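Local coordinates for protein OBCA, Oxalate Biosynthetic Component A (Burkholderia glumae, PDB 4NNB) that is a TIM-barrel protein that holds a magnesium ion and an oxaloacetate ion together in one pocket, at residues A[9-14]-A[469-474]; A[223-228]-A[272-277]; A[276-281]-A[294-299]; A[304-309]-A[341-346]. All coordinates share one frame; numbering follows the deposited sequence.

Contact 1 of 4, residues A[9-14]-A[469-474]; sequences TAAPIG and GIRVGL
Thr-9 and Arg-471 lie side by side on parallel strands, and the arginine's long side chain runs over the neighbouring segment. Arg-471 CB starts 3.9 Å from Thr-9 CB. CG, held anti to the backbone N (chi1 156°), passes 3.8 Å from Thr-9 O, and CD then touches both Thr-9 CG2 and Ala-11 CB, 4.0 Å from the latter. Beyond the bend at chi3, Arg-471 NE is 3.6 Å from Ala-11 CB, and this methyl lies over one face of the guanidinium. NE forms a salt bridge with Asp-476, while NH2 and NH1 also face Glu-475 and Glu-348 in long, weak ion pairs. These are the first and last of the eight parallel strands of the TIM barrel, 5-10 and 469-472, so the barrel closes here. Three backbone bonds sew the seam: Thr-9 N to Ile-470 O, Val-472 N to Thr-9 O (3.0 Å) and Ala-11 N to Val-472 O (2.8 Å). Gly-473 carries the chain past Ala-11, its CA making a CA-H...O contact of 3.3 Å with Ala-11 O. Further on, Leu-474 CB rests 3.7 Å from Pro-12 O.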
loop_
_atom_site.group_PDB
_atom_site.type_symbol
_atom_site.label_atom_id
_atom_site.label_comp_id
_atom_site.label_asym_id
_atom_site.label_seq_id
_atom_site.Cartn_x
_atom_site.Cartn_y
_atom_site.Cartn_z
ATOM N N THR A 9 12.265 -5.670 2.715
ATOM C CA THR A 9 10.963 -6.275 2.955
ATOM C C THR A 9 9.966 -5.847 1.876
ATOM O O THR A 9 9.785 -4.660 1.625
ATOM C CB THR A 9 10.405 -5.905 4.359
ATOM O OG1 THR A 9 11.226 -6.514 5.371
ATOM C CG2 THR A 9 8.961 -6.431 4.516
ATOM N N ALA A 10 9.325 -6.815 1.229
ATOM C CA ALA A 10 8.227 -6.507 0.314
ATOM C C ALA A 10 6.897 -6.557 1.073
ATOM O O ALA A 10 6.651 -7.489 1.829
ATOM C CB ALA A 10 8.203 -7.501 -0.818
ATOM N N ALA A 11 6.033 -5.569 0.873
ATOM C CA ALA A 11 4.716 -5.593 1.529
ATOM C C ALA A 11 3.611 -5.445 0.480
ATOM O O ALA A 11 3.192 -4.336 0.179
ATOM C CB ALA A 11 4.617 -4.488 2.580
ATOM N N PRO A 12 3.153 -6.572 -0.092
ATOM C CA PRO A 12 2.360 -6.513 -1.332
ATOM C C PRO A 12 0.874 -6.208 -1.194
ATOM O O PRO A 12 0.256 -5.926 -2.228
ATOM C CB PRO A 12 2.517 -7.920 -1.925
ATOM C CG PRO A 12 3.719 -8.521 -1.223
ATOM C CD PRO A 12 3.675 -7.924 0.162
ATOM N N ILE A 13 0.303 -6.272 0.007
ATOM C CA ILE A 13 -1.157 -6.206 0.112
ATOM C C ILE A 13 -1.657 -5.120 1.041
ATOM O O ILE A 13 -2.431 -4.253 0.630
ATOM C CB ILE A 13 -1.773 -7.539 0.568
ATOM C CG1 ILE A 13 -1.294 -8.686 -0.315
ATOM C CG2 ILE A 13 -3.314 -7.448 0.564
ATOM C CD1 ILE A 13 -0.176 -9.520 0.302
ATOM N N GLY A 14 -1.234 -5.193 2.300
ATOM C CA GLY A 14 -1.688 -4.263 3.311
ATOM C C GLY A 14 -3.163 -4.321 3.651
ATOM O O GLY A 14 -3.885 -5.250 3.272
ATOM N N GLY A 469 17.439 -2.339 7.197
ATOM C CA GLY A 469 16.486 -2.761 6.191
ATOM C C GLY A 469 15.595 -1.652 5.706
ATOM O O GLY A 469 15.472 -0.614 6.354
ATOM N N ILE A 470 14.968 -1.880 4.554
ATOM C CA ILE A 470 14.003 -0.954 3.983
ATOM C C ILE A 470 12.825 -1.768 3.457
ATOM O O ILE A 470 13.016 -2.826 2.851
ATOM C CB ILE A 470 14.618 -0.142 2.813
ATOM C CG1 ILE A 470 15.666 0.837 3.329
ATOM C CG2 ILE A 470 13.541 0.650 2.043
ATOM C CD1 ILE A 470 16.460 1.499 2.197
ATOM N N ARG A 471 11.613 -1.272 3.691
ATOM C CA ARG A 471 10.404 -1.941 3.233
ATOM C C ARG A 471 9.729 -1.102 2.158
ATOM O O ARG A 471 9.662 0.135 2.264
ATOM C CB ARG A 471 9.436 -2.176 4.419
ATOM C CG ARG A 471 7.961 -2.320 4.034
ATOM C CD ARG A 471 7.094 -2.856 5.207
ATOM N NE ARG A 471 5.755 -2.281 5.167
ATOM C CZ ARG A 471 4.793 -2.517 6.061
ATOM N NH1 ARG A 471 4.997 -3.342 7.088
ATOM N NH2 ARG A 471 3.628 -1.908 5.925
ATOM N N VAL A 472 9.242 -1.770 1.114
ATOM C CA VAL A 472 8.425 -1.110 0.091
ATOM C C VAL A 472 7.309 -2.074 -0.287
ATOM O O VAL A 472 7.363 -3.251 0.067
ATOM C CB VAL A 472 9.242 -0.784 -1.180
ATOM C CG1 VAL A 472 10.233 0.335 -0.905
ATOM C CG2 VAL A 472 9.958 -2.038 -1.680
ATOM N N GLY A 473 6.302 -1.578 -0.995
ATOM C CA GLY A 473 5.255 -2.439 -1.519
ATOM C C GLY A 473 3.943 -1.691 -1.636
ATOM O O GLY A 473 3.810 -0.606 -1.069
ATOM N N LEU A 474 2.965 -2.272 -2.336
ATOM C CA LEU A 474 1.655 -1.622 -2.509
ATOM C C LEU A 474 0.950 -1.272 -1.185
ATOM O O LEU A 474 0.169 -0.312 -1.121
ATOM C CB LEU A 474 0.746 -2.467 -3.407
ATOM C CG LEU A 474 1.233 -2.689 -4.847
ATOM C CD1 LEU A 474 0.099 -3.251 -5.732
ATOM C CD2 LEU A 474 1.783 -1.390 -5.430
HETATM O O HOH W 1 13.238 -4.597 5.654
#

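Contact 2 of 4, residues A[223-228]-A[272-277]; sequences VHLHTR and AILNLS. With MG (magnesium ion), chain B; OAA (oxaloacetate ion), chain C.
Val-223, His-224 and Leu-225 pair in parallel register with Leu-274, Asn-275 and Leu-276, the strand axes turned 32° apart, and four backbone bonds run from Val-223 N to Ile-273 O at one end to Ser-277 N and Leu-225 O at the other. These are neighbouring strands of the TIM barrel. On the face that carries His-224 and Asn-275 the side chains are polar. His-224 ND1 gives a weak but straight bond to Asn-275 OD1 (3.4 Å, 167° at the hydrogen); the oxygen lies at the ring edge, with ring and amide planes 70° apart. The amide's ND2 is bound by Glu-346. The other ring nitrogen, His-224 NE2, binds the magnesium ion at 2.2 Å, and His-226 NE2 binds it at 2.1 Å. Although His-226 sets off away from the other strand, its ring turns under Ser-277: Ser-277 CB sits over the ring face, 3.6 Å from the centroid of His-226, in a CH-pi contact. With OG anti to the backbone N, the serine hydroxyl, Ser-277 OG, donates to oxaloacetate O2 at 2.8 Å. On the opposite face of the strands, Leu-225 CD1 packs 4.1 Å from Leu-274 CD1, beneath helix 205-217. Glu-475, a water and oxaloacetate O2 and O3 complete the metal site. Since both NE2 atoms are spent on the metal, each ND1 is the donor, His-224 to Asn-275 and His-226 to Asn-251, so second-shell carboxamides are likely to steer both rings, the one at His-224 only weakly.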
loop_
_atom_site.group_PDB
_atom_site.type_symbol
_atom_site.label_atom_id
_atom_site.label_comp_id
_atom_site.label_asym_id
_atom_site.label_seq_id
_atom_site.Cartn_x
_atom_site.Cartn_y
_atom_site.Cartn_z
ATOM N N VAL A 223 8.806 -11.099 3.113
ATOM C CA VAL A 223 7.542 -10.630 2.565
ATOM C C VAL A 223 6.484 -10.513 3.666
ATOM O O VAL A 223 6.124 -11.511 4.300
ATOM C CB VAL A 223 7.023 -11.554 1.448
ATOM C CG1 VAL A 223 5.772 -10.945 0.799
ATOM C CG2 VAL A 223 8.126 -11.787 0.392
ATOM N N HIS A 224 6.006 -9.293 3.884
ATOM C CA HIS A 224 4.974 -9.011 4.894
ATOM C C HIS A 224 3.593 -9.137 4.233
ATOM O O HIS A 224 3.298 -8.448 3.261
ATOM C CB HIS A 224 5.206 -7.605 5.473
ATOM C CG HIS A 224 4.101 -7.090 6.351
ATOM N ND1 HIS A 224 3.864 -7.576 7.626
ATOM C CD2 HIS A 224 3.203 -6.093 6.162
ATOM C CE1 HIS A 224 2.855 -6.916 8.165
ATOM N NE2 HIS A 224 2.431 -6.009 7.293
ATOM N N LEU A 225 2.763 -10.029 4.761
ATOM C CA LEU A 225 1.492 -10.390 4.139
ATOM C C LEU A 225 0.269 -9.928 4.925
ATOM O O LEU A 225 0.257 -9.986 6.161
ATOM C CB LEU A 225 1.416 -11.919 3.994
ATOM C CG LEU A 225 2.418 -12.543 3.016
ATOM C CD1 LEU A 225 2.281 -14.066 2.971
ATOM C CD2 LEU A 225 2.206 -11.945 1.619
ATOM N N HIS A 226 -0.753 -9.484 4.192
ATOM C CA HIS A 226 -2.118 -9.396 4.704
ATOM C C HIS A 226 -3.016 -10.255 3.819
ATOM O O HIS A 226 -2.678 -10.556 2.666
ATOM C CB HIS A 226 -2.677 -7.973 4.599
ATOM C CG HIS A 226 -2.084 -6.984 5.554
ATOM N ND1 HIS A 226 -2.854 -6.278 6.453
ATOM C CD2 HIS A 226 -0.815 -6.528 5.700
ATOM C CE1 HIS A 226 -2.082 -5.442 7.129
ATOM N NE2 HIS A 226 -0.840 -5.576 6.692
ATOM N N THR A 227 -4.180 -10.613 4.347
ATOM C CA THR A 227 -5.262 -11.168 3.549
ATOM C C THR A 227 -6.455 -10.219 3.596
ATOM O O THR A 227 -6.505 -9.311 4.431
ATOM C CB THR A 227 -5.678 -12.565 4.044
ATOM O OG1 THR A 227 -5.849 -12.533 5.472
ATOM C CG2 THR A 227 -4.607 -13.597 3.682
ATOM N N ARG A 228 -7.406 -10.428 2.688
ATOM C CA ARG A 228 -8.597 -9.590 2.586
ATOM C C ARG A 228 -9.838 -10.467 2.499
ATOM O O ARG A 228 -9.806 -11.539 1.905
ATOM C CB ARG A 228 -8.554 -8.717 1.322
ATOM C CG ARG A 228 -7.343 -7.787 1.195
ATOM C CD ARG A 228 -7.291 -6.733 2.284
ATOM N NE ARG A 228 -6.233 -5.769 1.990
ATOM C CZ ARG A 228 -6.397 -4.709 1.200
ATOM N NH1 ARG A 228 -7.588 -4.457 0.654
ATOM N NH2 ARG A 228 -5.380 -3.890 0.971
ATOM N N ALA A 272 11.638 -18.659 1.433
ATOM C CA ALA A 272 10.824 -17.466 1.678
ATOM C C ALA A 272 10.642 -17.231 3.162
ATOM O O ALA A 272 10.299 -18.155 3.915
ATOM C CB ALA A 272 9.482 -17.587 1.016
ATOM N N ILE A 273 10.883 -15.994 3.578
ATOM C CA ILE A 273 10.636 -15.594 4.959
ATOM C C ILE A 273 9.320 -14.838 5.012
ATOM O O ILE A 273 9.224 -13.696 4.547
ATOM C CB ILE A 273 11.757 -14.698 5.484
ATOM C CG1 ILE A 273 13.097 -15.429 5.365
ATOM C CG2 ILE A 273 11.481 -14.296 6.940
ATOM C CD1 ILE A 273 14.286 -14.565 5.679
ATOM N N LEU A 274 8.298 -15.490 5.547
ATOM C CA LEU A 274 6.977 -14.887 5.594
ATOM C C LEU A 274 6.753 -14.146 6.912
ATOM O O LEU A 274 7.014 -14.675 8.004
ATOM C CB LEU A 274 5.897 -15.944 5.355
ATOM C CG LEU A 274 5.892 -16.618 3.972
ATOM C CD1 LEU A 274 4.584 -17.380 3.771
ATOM C CD2 LEU A 274 6.124 -15.618 2.823
ATOM N N ASN A 275 6.306 -12.905 6.785
ATOM C CA ASN A 275 6.009 -12.020 7.909
ATOM C C ASN A 275 4.487 -11.768 7.907
ATOM O O ASN A 275 3.969 -10.935 7.147
ATOM C CB ASN A 275 6.832 -10.725 7.732
ATOM C CG ASN A 275 6.517 -9.649 8.771
ATOM O OD1 ASN A 275 5.568 -9.764 9.552
ATOM N ND2 ASN A 275 7.318 -8.586 8.771
ATOM N N LEU A 276 3.759 -12.502 8.744
ATOM C CA LEU A 276 2.303 -12.415 8.710
ATOM C C LEU A 276 1.765 -11.256 9.554
ATOM O O LEU A 276 2.101 -11.114 10.729
ATOM C CB LEU A 276 1.659 -13.744 9.128
ATOM C CG LEU A 276 1.379 -14.778 8.028
ATOM C CD1 LEU A 276 2.523 -14.910 7.037
ATOM C CD2 LEU A 276 0.978 -16.133 8.590
ATOM N N SER A 277 0.927 -10.424 8.946
ATOM C CA SER A 277 0.248 -9.373 9.702
ATOM C C SER A 277 -0.739 -9.940 10.725
ATOM O O SER A 277 -1.564 -10.797 10.404
ATOM C CB SER A 277 -0.502 -8.427 8.772
ATOM O OG SER A 277 -1.213 -7.469 9.530
HETATM MG MG MG B . 0.804 -4.606 7.559
HETATM O O1 OAA C . 0.839 -5.361 11.870
HETATM O O2 OAA C . 0.716 -5.431 9.605
HETATM O O4 OAA C . -1.709 -0.857 8.795
HETATM O O5 OAA C . -2.421 -1.844 10.746
HETATM O O3 OAA C . -0.446 -3.360 8.295
HETATM C C1 OAA C . 0.541 -4.791 10.729
HETATM C C2 OAA C . -0.003 -3.380 10.752
HETATM C C3 OAA C . -0.692 -2.912 9.489
HETATM C C4 OAA C . -1.669 -1.820 9.682
HETATM O O HOH W 2 2.296 -3.090 8.326
#

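Contact 3 of 4, residues A[276-281]-A[294-299]; sequences LSTSVR and AHLKFY. With OAA (oxaloacetate ion), chain C.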
loop_
_atom_site.group_PDB
_atom_site.type_symbol
_atom_site.label_atom_id
_atom_site.label_comp_id
_atom_site.label_asym_id
_atom_site.label_seq_id
_atom_site.Cartn_x
_atom_site.Cartn_y
_atom_site.Cartn_z
ATOM N N LEU A 276 3.759 -12.502 8.744
ATOM C CA LEU A 276 2.303 -12.415 8.710
ATOM C C LEU A 276 1.765 -11.256 9.554
ATOM O O LEU A 276 2.101 -11.114 10.729
ATOM C CB LEU A 276 1.659 -13.744 9.128
ATOM C CG LEU A 276 1.379 -14.778 8.028
ATOM C CD1 LEU A 276 2.523 -14.910 7.037
ATOM C CD2 LEU A 276 0.978 -16.133 8.590
ATOM N N SER A 277 0.927 -10.424 8.946
ATOM C CA SER A 277 0.248 -9.373 9.702
ATOM C C SER A 277 -0.739 -9.940 10.725
ATOM O O SER A 277 -1.564 -10.797 10.404
ATOM C CB SER A 277 -0.502 -8.427 8.772
ATOM O OG SER A 277 -1.213 -7.469 9.530
ATOM N N THR A 278 -0.671 -9.427 11.944
ATOM C CA THR A 278 -1.647 -9.780 12.972
ATOM C C THR A 278 -2.599 -8.620 13.206
ATOM O O THR A 278 -3.382 -8.613 14.159
ATOM C CB THR A 278 -0.949 -10.125 14.279
ATOM O OG1 THR A 278 -0.194 -8.995 14.721
ATOM C CG2 THR A 278 -0.006 -11.326 14.063
ATOM N N SER A 279 -2.528 -7.635 12.325
ATOM C CA SER A 279 -3.318 -6.415 12.476
ATOM C C SER A 279 -4.832 -6.640 12.300
ATOM O O SER A 279 -5.255 -7.465 11.481
ATOM C CB SER A 279 -2.813 -5.379 11.472
ATOM O OG SER A 279 -3.690 -4.287 11.397
ATOM N N VAL A 280 -5.652 -5.926 13.075
ATOM C CA VAL A 280 -7.097 -5.923 12.799
ATOM C C VAL A 280 -7.599 -4.539 12.372
ATOM O O VAL A 280 -8.767 -4.185 12.581
ATOM C CB VAL A 280 -7.945 -6.483 13.972
ATOM C CG1 VAL A 280 -7.627 -7.951 14.201
ATOM C CG2 VAL A 280 -7.726 -5.678 15.250
ATOM N N ARG A 281 -6.700 -3.779 11.756
ATOM C CA ARG A 281 -7.032 -2.481 11.174
ATOM C C ARG A 281 -8.305 -2.562 10.333
ATOM O O ARG A 281 -8.502 -3.518 9.565
ATOM C CB ARG A 281 -5.865 -1.965 10.319
ATOM C CG ARG A 281 -6.281 -0.992 9.208
ATOM C CD ARG A 281 -5.717 0.414 9.362
ATOM N NE ARG A 281 -4.378 0.517 8.809
ATOM C CZ ARG A 281 -3.888 1.571 8.155
ATOM N NH1 ARG A 281 -4.609 2.666 7.954
ATOM N NH2 ARG A 281 -2.649 1.520 7.706
ATOM N N ALA A 294 -4.271 -17.147 15.278
ATOM C CA ALA A 294 -4.709 -18.442 14.741
ATOM C C ALA A 294 -3.972 -18.845 13.450
ATOM O O ALA A 294 -3.826 -20.032 13.151
ATOM C CB ALA A 294 -6.211 -18.447 14.523
ATOM N N HIS A 295 -3.501 -17.856 12.695
ATOM C CA HIS A 295 -2.685 -18.118 11.504
ATOM C C HIS A 295 -1.212 -18.323 11.827
ATOM O O HIS A 295 -0.404 -18.557 10.923
ATOM C CB HIS A 295 -2.846 -17.010 10.450
ATOM C CG HIS A 295 -2.535 -15.630 10.951
ATOM N ND1 HIS A 295 -2.687 -15.254 12.271
ATOM C CD2 HIS A 295 -2.107 -14.524 10.291
ATOM C CE1 HIS A 295 -2.354 -13.980 12.405
ATOM N NE2 HIS A 295 -1.998 -13.516 11.219
ATOM N N LEU A 296 -0.859 -18.250 13.108
ATOM C CA LEU A 296 0.536 -18.408 13.494
ATOM C C LEU A 296 0.767 -19.800 14.053
ATOM O O LEU A 296 1.400 -19.968 15.084
ATOM C CB LEU A 296 0.955 -17.347 14.507
ATOM C CG LEU A 296 0.694 -15.905 14.050
ATOM C CD1 LEU A 296 1.230 -14.952 15.106
ATOM C CD2 LEU A 296 1.290 -15.588 12.653
ATOM N N LYS A 297 0.249 -20.795 13.351
ATOM C CA LYS A 297 0.360 -22.185 13.781
ATOM C C LYS A 297 1.527 -22.856 13.078
ATOM O O LYS A 297 2.082 -22.307 12.125
ATOM C CB LYS A 297 -0.919 -22.911 13.402
ATOM C CG LYS A 297 -1.181 -22.872 11.902
ATOM C CD LYS A 297 -2.400 -23.681 11.530
ATOM C CE LYS A 297 -2.557 -23.765 10.020
ATOM N NZ LYS A 297 -3.967 -24.089 9.635
ATOM N N PHE A 298 1.902 -24.045 13.548
ATOM C CA PHE A 298 2.782 -24.922 12.786
ATOM C C PHE A 298 2.030 -25.385 11.538
ATOM O O PHE A 298 0.965 -25.985 11.637
ATOM C CB PHE A 298 3.192 -26.125 13.645
ATOM C CG PHE A 298 4.233 -27.003 13.011
ATOM C CD1 PHE A 298 3.865 -28.088 12.231
ATOM C CD2 PHE A 298 5.582 -26.751 13.209
ATOM C CE1 PHE A 298 4.834 -28.907 11.642
ATOM C CE2 PHE A 298 6.551 -27.563 12.628
ATOM C CZ PHE A 298 6.175 -28.640 11.846
ATOM N N TYR A 299 2.564 -25.076 10.359
ATOM C CA TYR A 299 1.957 -25.534 9.113
ATOM C C TYR A 299 2.558 -26.883 8.711
ATOM O O TYR A 299 3.706 -26.937 8.282
ATOM C CB TYR A 299 2.155 -24.493 7.988
ATOM C CG TYR A 299 1.261 -23.275 8.129
ATOM C CD1 TYR A 299 0.094 -23.150 7.389
ATOM C CD2 TYR A 299 1.578 -22.266 9.028
ATOM C CE1 TYR A 299 -0.733 -22.039 7.543
ATOM C CE2 TYR A 299 0.766 -21.150 9.178
ATOM C CZ TYR A 299 -0.387 -21.047 8.446
ATOM O OH TYR A 299 -1.188 -19.929 8.610
HETATM O O1 OAA C . 0.839 -5.361 11.870
HETATM O O2 OAA C . 0.716 -5.431 9.605
HETATM O O4 OAA C . -1.709 -0.857 8.795
HETATM O O5 OAA C . -2.421 -1.844 10.746
HETATM O O3 OAA C . -0.446 -3.360 8.295
HETATM C C1 OAA C . 0.541 -4.791 10.729
HETATM C C2 OAA C . -0.003 -3.380 10.752
HETATM C C3 OAA C . -0.692 -2.912 9.489
HETATM C C4 OAA C . -1.669 -1.820 9.682
#
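His-295 NE2 donates to Ser-277 O at 2.9 Å, fairly straight at the hydrogen (164°), with the oxygen near the plane of the imidazole although the nitrogen stands about 40° out of the carbonyl plane. This bond ties residues 294-299 to the loop that leaves barrel strand 273-276, a loop that opens with two successive ST turns: Ser-277 OG accepts from Ser-279 N, and Ser-279 OG from Arg-281 N. The ring gets there because CG sits between the backbone N and the carbonyl carbon (chi1 56°). Leu-276 and His-295 then slide past each other in opposite directions, and Leu-276 CD2 comes within 3.6 Å of His-295 O. Over the centre of one face of the imidazole lies Leu-296 CD2, which also touches Leu-276 CB at 4.0 Å. Thr-278 crosses both at about a right angle; its CG2 is 3.9 Å from His-295 CE1 and 4.0 Å from Leu-296 CD1, while its hydroxyl bonds to Ser-310 O. The rest of the loop turns to the ligand. Ser-279 OG, besides accepting within its turn, donates a hydrogen bond to oxaloacetate O5, and Arg-281, bent at chi2 and chi3, presents its guanidinium edge to O4, which takes bonds from both NE and NH2. Two hydroxyls and a guanidinium thus line one pocket wall, while His-295 bonds the backbone of the same loop. In the other segment, Tyr-299 OH donates to His-295 O at 2.8 Å, and that oxygen lies at the edge of the tyrosine ring.

Contact 4 of 4, residues A[304-309]-A[341-346]; sequences SAPEVA and VGTRPE
Thr-343 faces Pro-306 and Ala-309 with its two branches. Thr-343 OG1, anti to the carbonyl carbon (chi1 -65°), donates to Pro-306 O at 2.8 Å, in the carbonyl plane; Thr-343 CG2, anti to the backbone N, packs 3.8 Å from Ala-309 CB. Ala-305 CB fills the corner before it, 3.9 Å from Val-341 CG2 and 3.4 Å from Val-341 O, at the end of helix 328-341. Gly-342 then leaves that helix with positive phi, and its oxygen shares a bridging water with Glu-307 O. Past these residues both segments run into neighbouring parallel strands of the TIM barrel, 308-311 and 344-349. Val-308 and Glu-346 cross obliquely, with Val-308 CG1 3.7 Å from Glu-346 CB; the glutamate then runs on extended, and its carboxylate goes on to Asn-275. Arg-344 is bent at chi2 and chi3 and carries its guanidinium off to the backbone oxygens of Phe-523 and Pro-372. Glu-307 leaves in its own direction, to Lys-266 and Arg-520. The backbone ladder goes from Arg-344 N to Glu-307 O (2.9 Å), from Ala-309 N to Arg-344 O, and from Glu-346 N to Ala-309 O (2.9 Å). Pro-345 sits between the two donors Arg-344 and Glu-346, where this ladder calls on no N-H, so it loses nothing by the proline, and the threonine hydroxyl extends the series one carbonyl further, gripping Pro-306 O ahead of the strand.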
loop_
_atom_site.group_PDB
_atom_site.type_symbol
_atom_site.label_atom_id
_atom_site.label_comp_id
_atom_site.label_asym_id
_atom_site.label_seq_id
_atom_site.Cartn_x
_atom_site.Cartn_y
_atom_site.Cartn_z
ATOM N N SER A 304 6.945 -25.927 9.508
ATOM C CA SER A 304 7.271 -24.869 10.462
ATOM C C SER A 304 6.101 -23.915 10.674
ATOM O O SER A 304 5.141 -23.919 9.915
ATOM C CB SER A 304 8.477 -24.062 9.998
ATOM O OG SER A 304 8.113 -23.217 8.922
ATOM N N ALA A 305 6.196 -23.108 11.727
ATOM C CA ALA A 305 5.319 -21.959 11.913
ATOM C C ALA A 305 5.846 -20.800 11.051
ATOM O O ALA A 305 6.973 -20.870 10.555
ATOM C CB ALA A 305 5.281 -21.571 13.389
ATOM N N PRO A 306 5.040 -19.736 10.852
ATOM C CA PRO A 306 5.589 -18.606 10.084
ATOM C C PRO A 306 6.848 -18.038 10.744
ATOM O O PRO A 306 6.950 -18.041 11.979
ATOM C CB PRO A 306 4.448 -17.572 10.110
ATOM C CG PRO A 306 3.207 -18.403 10.222
ATOM C CD PRO A 306 3.604 -19.562 11.140
ATOM N N GLU A 307 7.797 -17.578 9.932
ATOM C CA GLU A 307 9.088 -17.118 10.437
ATOM C C GLU A 307 8.946 -15.861 11.296
ATOM O O GLU A 307 9.631 -15.700 12.305
ATOM C CB GLU A 307 10.046 -16.808 9.276
ATOM C CG GLU A 307 10.603 -18.039 8.528
ATOM C CD GLU A 307 9.615 -18.655 7.537
ATOM O OE1 GLU A 307 8.568 -18.037 7.225
ATOM O OE2 GLU A 307 9.895 -19.771 7.053
ATOM N N VAL A 308 8.072 -14.965 10.861
ATOM C CA VAL A 308 7.936 -13.648 11.466
ATOM C C VAL A 308 6.454 -13.317 11.496
ATOM O O VAL A 308 5.689 -13.809 10.663
ATOM C CB VAL A 308 8.722 -12.586 10.654
ATOM C CG1 VAL A 308 8.512 -11.160 11.201
ATOM C CG2 VAL A 308 10.218 -12.925 10.631
ATOM N N ALA A 309 6.035 -12.516 12.470
ATOM C CA ALA A 309 4.690 -11.957 12.423
ATOM C C ALA A 309 4.680 -10.617 13.130
ATOM O O ALA A 309 5.453 -10.380 14.059
ATOM C CB ALA A 309 3.672 -12.895 13.041
ATOM N N VAL A 341 5.497 -21.326 19.404
ATOM C CA VAL A 341 5.575 -21.887 18.051
ATOM C C VAL A 341 6.858 -21.525 17.311
ATOM O O VAL A 341 7.112 -22.041 16.227
ATOM C CB VAL A 341 4.351 -21.529 17.196
ATOM C CG1 VAL A 341 3.085 -21.929 17.905
ATOM C CG2 VAL A 341 4.340 -20.023 16.865
ATOM N N GLY A 342 7.670 -20.648 17.892
ATOM C CA GLY A 342 8.922 -20.253 17.263
ATOM C C GLY A 342 8.802 -19.191 16.169
ATOM O O GLY A 342 9.598 -19.171 15.218
ATOM N N THR A 343 7.815 -18.304 16.295
ATOM C CA THR A 343 7.673 -17.181 15.364
ATOM C C THR A 343 8.365 -15.957 15.951
ATOM O O THR A 343 8.180 -15.635 17.128
ATOM C CB THR A 343 6.195 -16.888 15.082
ATOM O OG1 THR A 343 5.625 -18.014 14.403
ATOM C CG2 THR A 343 6.017 -15.624 14.209
ATOM N N ARG A 344 9.187 -15.288 15.149
ATOM C CA ARG A 344 9.878 -14.096 15.628
ATOM C C ARG A 344 8.987 -12.862 15.427
ATOM O O ARG A 344 8.528 -12.589 14.309
ATOM C CB ARG A 344 11.223 -13.941 14.903
ATOM C CG ARG A 344 12.057 -12.703 15.295
ATOM C CD ARG A 344 12.891 -12.954 16.561
ATOM N NE ARG A 344 13.615 -14.217 16.468
ATOM C CZ ARG A 344 14.806 -14.370 15.886
ATOM N NH1 ARG A 344 15.440 -13.331 15.372
ATOM N NH2 ARG A 344 15.365 -15.572 15.825
ATOM N N PRO A 345 8.715 -12.113 16.508
ATOM C CA PRO A 345 7.891 -10.925 16.261
ATOM C C PRO A 345 8.667 -9.863 15.490
ATOM O O PRO A 345 9.880 -9.715 15.639
ATOM C CB PRO A 345 7.513 -10.420 17.673
ATOM C CG PRO A 345 8.382 -11.152 18.628
ATOM C CD PRO A 345 8.939 -12.376 17.940
ATOM N N GLU A 346 7.963 -9.146 14.628
ATOM C CA GLU A 346 8.508 -7.890 14.138
ATOM C C GLU A 346 7.716 -6.825 14.852
ATOM O O GLU A 346 6.486 -6.747 14.693
ATOM C CB GLU A 346 8.364 -7.737 12.621
ATOM C CG GLU A 346 8.762 -6.345 12.133
ATOM C CD GLU A 346 8.631 -6.182 10.623
ATOM O OE1 GLU A 346 7.510 -5.964 10.143
ATOM O OE2 GLU A 346 9.657 -6.254 9.918
HETATM O O HOH W 3 9.323 -20.483 12.090
HETATM O O HOH W 4 8.432 -23.431 13.411
HETATM O O HOH W 5 11.248 -17.825 13.405
#

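How the contacts relate
Contacts 1, 2 and 4 are strand pairs of one TIM barrel; contact 3 is a loop packing at the end of one of its strands. Contact 1 joins the first and last barrel strands, 455 residues apart, and the other three fall between them in chain order. Strand 222-229 lies beside 5-10, and 273-276 beside 308-311, so contact 2 touches contact 1 on one flank and contact 4 on the other, with centres about 10 and 11 Å away. Contact 3 takes over Leu-276 and Ser-277 from contact 2, its centre about 9 Å from those of contacts 2 and 4. Contact 2 supplies two histidines to the magnesium ion, and contacts 2 and 3 much of the oxaloacetate pocket.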